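Local coordinates for protein sortase, SrtB family (Streptococcus pneumoniae PCS8235, PDB 4Y4Q) that probably acts as a sortase B transpeptidase that takes part in forming the type II pilus on the pneumococcal surface, at residues L167-V175 / L200-I210; S211-S222 / R232-T240. One frame throughout, in Å; residues are numbered along the deposited sequence.

Contact 1: L167-V175 / L200-I210; sequences LEIFEMLEV and LLSVAMHKRDI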
loop_
_atom_site.group_PDB
_atom_site.type_symbol
_atom_site.label_atom_id
_atom_site.label_comp_id
_atom_site.label_asym_id
_atom_site.label_seq_id
_atom_site.Cartn_x
_atom_site.Cartn_y
_atom_site.Cartn_z
ATOM N N LEU A 167 -2.994 -9.858 -4.133
ATOM C CA LEU A 167 -1.817 -9.065 -3.791
ATOM C C LEU A 167 -0.726 -10.014 -3.359
ATOM O O LEU A 167 -0.986 -10.949 -2.599
ATOM C CB LEU A 167 -2.117 -8.138 -2.618
ATOM C CG LEU A 167 -2.990 -6.897 -2.805
ATOM C CD1 LEU A 167 -3.152 -6.215 -1.456
ATOM C CD2 LEU A 167 -2.360 -5.935 -3.825
ATOM N N GLU A 168 0.499 -9.790 -3.828
ATOM C CA GLU A 168 1.623 -10.562 -3.324
ATOM C C GLU A 168 2.671 -9.610 -2.780
ATOM O O GLU A 168 3.268 -8.855 -3.536
ATOM C CB GLU A 168 2.209 -11.434 -4.428
ATOM C CG GLU A 168 3.371 -12.305 -3.964
ATOM C CD GLU A 168 3.686 -13.436 -4.933
ATOM O OE1 GLU A 168 3.084 -13.487 -6.031
ATOM O OE2 GLU A 168 4.534 -14.286 -4.586
ATOM N N ILE A 169 2.883 -9.614 -1.469
ATOM C CA ILE A 169 3.891 -8.736 -0.883
ATOM C C ILE A 169 5.307 -9.187 -1.282
ATOM O O ILE A 169 5.623 -10.382 -1.207
ATOM C CB ILE A 169 3.746 -8.681 0.652
ATOM C CG1 ILE A 169 2.448 -7.970 1.027
ATOM C CG2 ILE A 169 4.910 -7.946 1.289
ATOM C CD1 ILE A 169 2.147 -8.034 2.497
ATOM N N PHE A 170 6.162 -8.253 -1.706
ATOM C CA PHE A 170 7.557 -8.623 -1.980
ATOM C C PHE A 170 8.610 -7.820 -1.220
ATOM O O PHE A 170 9.799 -8.124 -1.307
ATOM C CB PHE A 170 7.875 -8.586 -3.479
ATOM C CG PHE A 170 7.739 -7.228 -4.092
ATOM C CD1 PHE A 170 8.807 -6.337 -4.104
ATOM C CD2 PHE A 170 6.539 -6.834 -4.656
ATOM C CE1 PHE A 170 8.675 -5.072 -4.679
ATOM C CE2 PHE A 170 6.401 -5.575 -5.223
ATOM C CZ PHE A 170 7.473 -4.699 -5.231
ATOM N N GLU A 171 8.201 -6.799 -0.485
ATOM C CA GLU A 171 9.198 -5.974 0.194
ATOM C C GLU A 171 8.665 -5.234 1.417
ATOM O O GLU A 171 7.510 -4.782 1.429
ATOM C CB GLU A 171 9.838 -4.967 -0.791
ATOM C CG GLU A 171 10.734 -3.951 -0.100
ATOM C CD GLU A 171 11.538 -3.060 -1.049
ATOM O OE1 GLU A 171 11.524 -3.288 -2.281
ATOM O OE2 GLU A 171 12.193 -2.120 -0.543
ATOM N N MET A 172 9.504 -5.116 2.447
ATOM C CA MET A 172 9.250 -4.143 3.514
ATOM C C MET A 172 10.462 -3.227 3.633
ATOM O O MET A 172 11.620 -3.674 3.542
ATOM C CB MET A 172 9.008 -4.840 4.858
ATOM C CG MET A 172 8.235 -3.999 5.882
ATOM S SD MET A 172 9.241 -2.953 6.966
ATOM C CE MET A 172 10.690 -3.921 7.014
ATOM N N LEU A 173 10.218 -1.943 3.851
ATOM C CA LEU A 173 11.351 -1.065 4.066
ATOM C C LEU A 173 10.982 -0.001 5.057
ATOM O O LEU A 173 9.791 0.238 5.284
ATOM C CB LEU A 173 11.852 -0.461 2.744
ATOM C CG LEU A 173 10.947 0.258 1.737
ATOM C CD1 LEU A 173 10.313 1.443 2.354
ATOM C CD2 LEU A 173 11.789 0.775 0.589
ATOM N N GLU A 174 11.996 0.629 5.639
ATOM C CA GLU A 174 11.797 1.783 6.510
ATOM C C GLU A 174 12.538 2.955 5.895
ATOM O O GLU A 174 13.676 2.806 5.443
ATOM C CB GLU A 174 12.311 1.492 7.933
ATOM C CG GLU A 174 11.514 0.387 8.657
ATOM C CD GLU A 174 12.086 0.005 10.026
ATOM O OE1 GLU A 174 13.186 0.487 10.388
ATOM O OE2 GLU A 174 11.432 -0.788 10.741
ATOM N N VAL A 175 11.893 4.116 5.863
ATOM C CA VAL A 175 12.462 5.293 5.208
ATOM C C VAL A 175 12.048 6.531 5.960
ATOM O O VAL A 175 11.168 6.478 6.824
ATOM C CB VAL A 175 11.913 5.461 3.772
ATOM C CG1 VAL A 175 12.402 4.355 2.861
ATOM C CG2 VAL A 175 10.386 5.492 3.800
ATOM N N LEU A 200 14.226 1.012 -5.074
ATOM C CA LEU A 200 13.287 0.512 -4.070
ATOM C C LEU A 200 13.777 -0.811 -3.470
ATOM O O LEU A 200 13.882 -0.951 -2.257
ATOM C CB LEU A 200 11.901 0.344 -4.692
ATOM C CG LEU A 200 10.711 0.088 -3.762
ATOM C CD1 LEU A 200 10.556 1.211 -2.736
ATOM C CD2 LEU A 200 9.444 -0.053 -4.581
ATOM N N LEU A 201 14.131 -1.760 -4.325
ATOM C CA LEU A 201 14.636 -3.039 -3.856
ATOM C C LEU A 201 15.960 -2.911 -3.094
ATOM O O LEU A 201 16.186 -3.620 -2.116
ATOM C CB LEU A 201 14.772 -4.014 -5.033
ATOM C CG LEU A 201 13.420 -4.440 -5.625
ATOM C CD1 LEU A 201 13.569 -5.120 -6.989
ATOM C CD2 LEU A 201 12.668 -5.352 -4.642
ATOM N N SER A 202 16.829 -2.001 -3.526
ATOM C CA SER A 202 18.165 -1.912 -2.936
ATOM C C SER A 202 18.148 -1.439 -1.484
ATOM O O SER A 202 19.091 -1.696 -0.744
ATOM C CB SER A 202 19.093 -1.015 -3.776
ATOM O OG SER A 202 18.620 0.319 -3.823
ATOM N N VAL A 203 17.086 -0.747 -1.079
ATOM C CA VAL A 203 16.998 -0.237 0.291
ATOM C C VAL A 203 16.031 -1.062 1.158
ATOM O O VAL A 203 15.623 -0.634 2.246
ATOM C CB VAL A 203 16.598 1.257 0.311
ATOM C CG1 VAL A 203 17.660 2.100 -0.403
ATOM C CG2 VAL A 203 15.243 1.453 -0.348
ATOM N N ALA A 204 15.682 -2.253 0.675
ATOM C CA ALA A 204 14.724 -3.112 1.366
ATOM C C ALA A 204 15.266 -3.570 2.717
ATOM O O ALA A 204 16.454 -3.866 2.833
ATOM C CB ALA A 204 14.402 -4.318 0.510
ATOM N N MET A 205 14.408 -3.636 3.735
ATOM C CA MET A 205 14.802 -4.256 5.000
ATOM C C MET A 205 14.536 -5.763 4.918
ATOM O O MET A 205 15.321 -6.573 5.415
ATOM C CB MET A 205 14.067 -3.620 6.180
ATOM C CG MET A 205 14.248 -4.391 7.498
ATOM S SD MET A 205 13.685 -3.489 8.956
ATOM C CE MET A 205 14.316 -4.540 10.274
ATOM N N HIS A 206 13.418 -6.131 4.294
ATOM C CA HIS A 206 13.191 -7.517 3.877
ATOM C C HIS A 206 12.650 -7.490 2.446
ATOM O O HIS A 206 11.991 -6.528 2.039
ATOM C CB HIS A 206 12.179 -8.225 4.797
ATOM C CG HIS A 206 12.584 -8.257 6.241
ATOM N ND1 HIS A 206 13.627 -9.029 6.706
ATOM C CD2 HIS A 206 12.083 -7.611 7.321
ATOM C CE1 HIS A 206 13.755 -8.854 8.011
ATOM N NE2 HIS A 206 12.827 -8.002 8.409
ATOM N N LYS A 207 12.914 -8.544 1.682
ATOM C CA LYS A 207 12.329 -8.657 0.352
ATOM C C LYS A 207 12.321 -10.108 -0.051
ATOM O O LYS A 207 13.079 -10.900 0.499
ATOM C CB LYS A 207 13.126 -7.842 -0.675
ATOM C CG LYS A 207 14.559 -8.330 -0.855
ATOM C CD LYS A 207 15.301 -7.455 -1.858
ATOM C CE LYS A 207 16.793 -7.737 -1.818
ATOM N NZ LYS A 207 17.493 -7.008 -2.900
ATOM N N ARG A 208 11.446 -10.466 -0.988
ATOM C CA ARG A 208 11.487 -11.802 -1.587
ATOM C C ARG A 208 11.637 -11.635 -3.085
ATOM O O ARG A 208 11.148 -10.667 -3.653
ATOM C CB ARG A 208 10.227 -12.624 -1.263
ATOM C CG ARG A 208 8.903 -11.898 -1.498
ATOM C CD ARG A 208 7.698 -12.843 -1.313
ATOM N NE ARG A 208 7.682 -13.451 0.017
ATOM C CZ ARG A 208 7.091 -12.914 1.078
ATOM N NH1 ARG A 208 6.446 -11.762 0.958
ATOM N NH2 ARG A 208 7.138 -13.536 2.260
ATOM N N ASP A 209 12.316 -12.575 -3.724
ATOM C CA ASP A 209 12.498 -12.511 -5.164
ATOM C C ASP A 209 11.218 -12.950 -5.880
ATOM O O ASP A 209 10.841 -14.116 -5.807
ATOM C CB ASP A 209 13.668 -13.407 -5.575
ATOM C CG ASP A 209 14.237 -13.037 -6.929
ATOM O OD1 ASP A 209 13.442 -12.778 -7.861
ATOM O OD2 ASP A 209 15.480 -12.993 -7.061
ATOM N N ILE A 210 10.530 -12.020 -6.542
ATOM C CA ILE A 210 9.440 -12.394 -7.456
ATOM C C ILE A 210 9.562 -11.713 -8.821
ATOM O O ILE A 210 10.412 -10.835 -9.018
ATOM C CB ILE A 210 8.024 -12.151 -6.870
ATOM C CG1 ILE A 210 7.685 -10.660 -6.808
ATOM C CG2 ILE A 210 7.871 -12.807 -5.493
ATOM C CD1 ILE A 210 6.246 -10.413 -6.328
HETATM O O HOH W 1 14.831 -0.539 4.893
#
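Leu200 and Leu201, in the last turn of helix 190-202, meet Leu173 and Phe170, and the chain then forms a short antiparallel edge strand of the sortase beta-sheet. Leu200 CD1 lies 3.6 Å from Leu173 CD2, while a methyl of Leu201 reaches the edge of the Phe170 ring, near its plane. Val203 packs its CG2 on the same Leu173 methyl, and a water joins its carbonyl to Glu174 N. Ala204 CB touches the Glu171 carboxylate, whose OE2 the extended side chain (chi1 172°) brings to 2.7 Å from Leu200 O, a separation suggesting that the acid may hold a proton. Met205 and His206 both face Met172 in a classic beta bulge: Met172 O accepts from Met205 N at 2.8 Å and from His206 N at 3.1 Å. Met172 CE, brought round by bends at chi2 and chi3, presses tightly on Met205 CB at 3.5 Å. The His206 ring meets Phe150 of helix 147-152, and NE2 bonds Ala145 O. Lys207 and Glu171 form a non-hydrogen-bonded pair. Arg208 N bonds Phe170 O, and its NH1 lies 2.7 Å from Ile169 O, 51° above that carbonyl's plane yet near the guanidinium plane. Ile210 CD1 packs 3.8 Å from Phe170 CB.

Contact 2: S211-S222 / R232-T240; sequences SLSPSDRIILLS and RHIVVAKIT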
loop_
_atom_site.group_PDB
_atom_site.type_symbol
_atom_site.label_atom_id
_atom_site.label_comp_id
_atom_site.label_asym_id
_atom_site.label_seq_id
_atom_site.Cartn_x
_atom_site.Cartn_y
_atom_site.Cartn_z
ATOM N N SER A 211 8.711 -12.123 -9.758
ATOM C CA SER A 211 8.795 -11.637 -11.137
ATOM C C SER A 211 8.284 -10.204 -11.242
ATOM O O SER A 211 7.080 -9.958 -11.111
ATOM C CB SER A 211 8.005 -12.552 -12.073
ATOM O OG SER A 211 8.146 -12.146 -13.423
ATOM N N LEU A 212 9.198 -9.266 -11.483
ATOM C CA LEU A 212 8.859 -7.845 -11.449
ATOM C C LEU A 212 9.360 -7.067 -12.655
ATOM O O LEU A 212 10.558 -7.063 -12.969
ATOM C CB LEU A 212 9.394 -7.195 -10.176
ATOM C CG LEU A 212 8.363 -7.073 -9.063
ATOM C CD1 LEU A 212 8.929 -6.259 -7.911
ATOM C CD2 LEU A 212 7.102 -6.440 -9.626
ATOM N N SER A 213 8.431 -6.384 -13.312
ATOM C CA SER A 213 8.756 -5.582 -14.485
ATOM C C SER A 213 7.904 -4.306 -14.519
ATOM O O SER A 213 6.874 -4.223 -13.841
ATOM C CB SER A 213 8.558 -6.409 -15.762
ATOM O OG SER A 213 7.222 -6.862 -15.876
ATOM N N PRO A 214 8.265 -3.374 -15.382
ATOM C CA PRO A 214 7.503 -2.134 -15.467
ATOM C C PRO A 214 6.079 -2.530 -15.804
ATOM O O PRO A 214 5.132 -1.889 -15.348
ATOM C CB PRO A 214 8.147 -1.412 -16.648
ATOM C CG PRO A 214 9.554 -1.901 -16.656
ATOM C CD PRO A 214 9.492 -3.331 -16.198
ATOM N N SER A 215 5.933 -3.576 -16.610
ATOM C CA SER A 215 4.615 -3.950 -17.124
ATOM C C SER A 215 3.611 -4.305 -16.004
ATOM O O SER A 215 2.395 -4.188 -16.187
ATOM C CB SER A 215 4.739 -5.092 -18.135
ATOM O OG SER A 215 5.631 -6.093 -17.673
ATOM N N ASP A 216 4.114 -4.726 -14.846
ATOM C CA ASP A 216 3.246 -5.013 -13.700
ATOM C C ASP A 216 2.789 -3.723 -13.012
ATOM O O ASP A 216 3.146 -2.616 -13.424
ATOM C CB ASP A 216 3.964 -5.890 -12.665
ATOM C CG ASP A 216 4.572 -7.139 -13.265
ATOM O OD1 ASP A 216 3.889 -7.826 -14.054
ATOM O OD2 ASP A 216 5.745 -7.428 -12.943
ATOM N N ARG A 217 1.998 -3.876 -11.954
ATOM C CA ARG A 217 1.560 -2.738 -11.161
ATOM C C ARG A 217 1.841 -3.054 -9.707
ATOM O O ARG A 217 1.626 -4.185 -9.260
ATOM C CB ARG A 217 0.070 -2.481 -11.364
ATOM C CG ARG A 217 -0.278 -1.888 -12.741
ATOM C CD ARG A 217 -1.778 -1.850 -12.905
ATOM N NE ARG A 217 -2.349 -3.187 -12.779
ATOM C CZ ARG A 217 -3.509 -3.465 -12.185
ATOM N NH1 ARG A 217 -4.244 -2.491 -11.647
ATOM N NH2 ARG A 217 -3.935 -4.725 -12.135
ATOM N N ILE A 218 2.335 -2.066 -8.970
ATOM C CA ILE A 218 2.624 -2.274 -7.559
ATOM C C ILE A 218 1.956 -1.243 -6.657
ATOM O O ILE A 218 1.480 -0.186 -7.110
ATOM C CB ILE A 218 4.122 -2.288 -7.297
ATOM C CG1 ILE A 218 4.710 -0.894 -7.486
ATOM C CG2 ILE A 218 4.831 -3.293 -8.230
ATOM C CD1 ILE A 218 6.196 -0.922 -7.281
ATOM N N ILE A 219 1.919 -1.566 -5.374
ATOM C CA ILE A 219 1.310 -0.703 -4.377
ATOM C C ILE A 219 2.281 -0.524 -3.205
ATOM O O ILE A 219 2.876 -1.500 -2.731
ATOM C CB ILE A 219 0.036 -1.333 -3.847
ATOM C CG1 ILE A 219 -1.025 -1.385 -4.944
ATOM C CG2 ILE A 219 -0.486 -0.564 -2.663
ATOM C CD1 ILE A 219 -2.269 -2.133 -4.510
ATOM N N LEU A 220 2.448 0.716 -2.750
ATOM C CA LEU A 220 3.232 0.984 -1.551
ATOM C C LEU A 220 2.280 1.374 -0.441
ATOM O O LEU A 220 1.569 2.386 -0.533
ATOM C CB LEU A 220 4.251 2.108 -1.761
ATOM C CG LEU A 220 5.509 1.825 -2.593
ATOM C CD1 LEU A 220 5.167 1.718 -4.068
ATOM C CD2 LEU A 220 6.536 2.914 -2.390
ATOM N N LEU A 221 2.249 0.571 0.611
ATOM C CA LEU A 221 1.390 0.899 1.741
ATOM C C LEU A 221 2.277 1.459 2.840
ATOM O O LEU A 221 3.171 0.771 3.345
ATOM C CB LEU A 221 0.624 -0.338 2.223
ATOM C CG LEU A 221 -0.080 -0.241 3.586
ATOM C CD1 LEU A 221 -1.081 0.890 3.620
ATOM C CD2 LEU A 221 -0.763 -1.566 3.926
ATOM N N SER A 222 2.013 2.701 3.224
ATOM C CA SER A 222 2.930 3.447 4.079
ATOM C C SER A 222 2.248 3.920 5.355
ATOM O O SER A 222 1.130 4.440 5.308
ATOM C CB SER A 222 3.450 4.666 3.289
ATOM O OG SER A 222 4.126 5.603 4.121
ATOM N N ARG A 232 8.867 6.361 8.601
ATOM C CA ARG A 232 7.715 5.650 8.075
ATOM C C ARG A 232 7.996 4.165 7.795
ATOM O O ARG A 232 9.102 3.790 7.512
ATOM C CB ARG A 232 7.227 6.299 6.785
ATOM C CG ARG A 232 6.789 7.732 6.886
ATOM C CD ARG A 232 5.523 7.925 7.670
ATOM N NE ARG A 232 5.050 9.299 7.645
ATOM C CZ ARG A 232 5.380 10.244 8.512
ATOM N NH1 ARG A 232 6.217 10.000 9.490
ATOM N NH2 ARG A 232 4.867 11.442 8.392
ATOM N N HIS A 233 6.950 3.351 7.839
ATOM C CA HIS A 233 7.052 1.931 7.500
ATOM C C HIS A 233 6.324 1.699 6.185
ATOM O O HIS A 233 5.225 2.229 5.997
ATOM C CB HIS A 233 6.328 1.086 8.551
ATOM C CG HIS A 233 7.064 0.933 9.842
ATOM N ND1 HIS A 233 8.338 0.409 9.918
ATOM C CD2 HIS A 233 6.684 1.188 11.114
ATOM C CE1 HIS A 233 8.714 0.360 11.183
ATOM N NE2 HIS A 233 7.730 0.826 11.928
ATOM N N ILE A 234 6.903 0.902 5.282
ATOM C CA ILE A 234 6.239 0.589 4.022
ATOM C C ILE A 234 6.278 -0.904 3.704
ATOM O O ILE A 234 7.331 -1.541 3.847
ATOM C CB ILE A 234 6.891 1.362 2.853
ATOM C CG1 ILE A 234 6.772 2.880 3.056
ATOM C CG2 ILE A 234 6.284 0.951 1.502
ATOM C CD1 ILE A 234 7.587 3.680 2.062
ATOM N N VAL A 235 5.138 -1.480 3.306
ATOM C CA VAL A 235 5.169 -2.787 2.642
ATOM C C VAL A 235 4.807 -2.589 1.184
ATOM O O VAL A 235 3.964 -1.754 0.859
ATOM C CB VAL A 235 4.264 -3.898 3.288
ATOM C CG1 VAL A 235 4.745 -4.247 4.663
ATOM C CG2 VAL A 235 2.815 -3.497 3.317
ATOM N N VAL A 236 5.467 -3.325 0.299
ATOM C CA VAL A 236 5.199 -3.180 -1.130
ATOM C C VAL A 236 4.671 -4.487 -1.708
ATOM O O VAL A 236 5.215 -5.564 -1.445
ATOM C CB VAL A 236 6.451 -2.756 -1.911
ATOM C CG1 VAL A 236 6.048 -2.202 -3.268
ATOM C CG2 VAL A 236 7.220 -1.694 -1.140
ATOM N N ALA A 237 3.621 -4.385 -2.506
ATOM C CA ALA A 237 2.968 -5.562 -3.061
ATOM C C ALA A 237 2.779 -5.425 -4.565
ATOM O O ALA A 237 2.523 -4.314 -5.073
ATOM C CB ALA A 237 1.632 -5.752 -2.405
ATOM N N LYS A 238 2.885 -6.555 -5.264
ATOM C CA LYS A 238 2.524 -6.620 -6.678
ATOM C C LYS A 238 1.046 -6.941 -6.802
ATOM O O LYS A 238 0.520 -7.784 -6.061
ATOM C CB LYS A 238 3.314 -7.721 -7.364
ATOM C CG LYS A 238 2.887 -7.996 -8.804
ATOM C CD LYS A 238 3.763 -9.091 -9.411
ATOM C CE LYS A 238 3.352 -9.416 -10.850
ATOM N NZ LYS A 238 4.251 -10.445 -11.470
ATOM N N ILE A 239 0.365 -6.296 -7.743
ATOM C CA ILE A 239 -1.013 -6.678 -8.030
ATOM C C ILE A 239 -1.019 -7.851 -9.016
ATOM O O ILE A 239 -0.340 -7.812 -10.048
ATOM C CB ILE A 239 -1.816 -5.499 -8.574
ATOM C CG1 ILE A 239 -1.686 -4.307 -7.619
ATOM C CG2 ILE A 239 -3.278 -5.887 -8.761
ATOM C CD1 ILE A 239 -2.474 -3.075 -8.057
ATOM N N THR A 240 -1.771 -8.900 -8.685
ATOM C CA THR A 240 -1.761 -10.137 -9.458
ATOM C C THR A 240 -3.168 -10.552 -9.859
ATOM O O THR A 240 -4.153 -10.037 -9.329
ATOM C CB THR A 240 -1.151 -11.306 -8.636
ATOM O OG1 THR A 240 -2.020 -11.638 -7.547
ATOM C CG2 THR A 240 0.213 -10.943 -8.081
HETATM O O HOH W 2 0.697 -6.370 -11.854
#
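Ile239, Lys238 and Arg217 bury the most surface where the antiparallel hairpin of strands 218-225 and 231-240 opens toward the turn at 213-216. Ile239 is tied by its backbone: its N-H points almost straight (178°) at Arg217 O, 2.9 Å away, and a water joins Ile239 O to Arg217 N. Its side chain faces the other segment, with CD1 3.7 Å from Ile219 CD1, the two isoleucines crossing at about a right angle. The same CD1 lies over one face of the Arg217 guanidinium, toward its rim, 4.0 Å above the plane; Arg217 NH1 bonds Tyr160 OH and Phe120 O. Lys238 is fully extended from chi1 (173°) onward, which carries NZ to Ser211 O, 2.9 Å away. Asp216 OD2 and Lys238 NZ stand 3.7 Å apart, a long salt bridge. Asp216 OD2 also accepts Ser213 N, adding to the backbone bond Asp216 N to Ser213 O of the type I turn. Further along, Ile219 pairs with Ala237 and Leu221 with Val235 through two hydrogen bonds each. The lysine ammonium therefore holds the loop by one carbonyl bond, with the carboxylate probably adding electrostatic attraction rather than a close ion pair.

In the fold
Contact 1 closes before contact 2 opens: residue 210 is followed directly by 211, and the chain passes from the short strand 206-207 into strand 218-225. Their centres lie 9 Å apart in one mixed sheet, where strand 163-176 of contact 1 is the antiparallel neighbour of strand 231-240 of contact 2. The seam includes a second classic bulge, with Phe170 and Glu171 both facing Val236; Phe170 N to Val236 O (2.9 Å) and Glu171 O to Val236 N (2.8 Å) are probable hydrogen bonds. With strand order 206-207, 163-176, 231-240, 218-225, the chain from 200 to 222 flanks the central strand pair on both sides, consistent with one continuous sortase sheet.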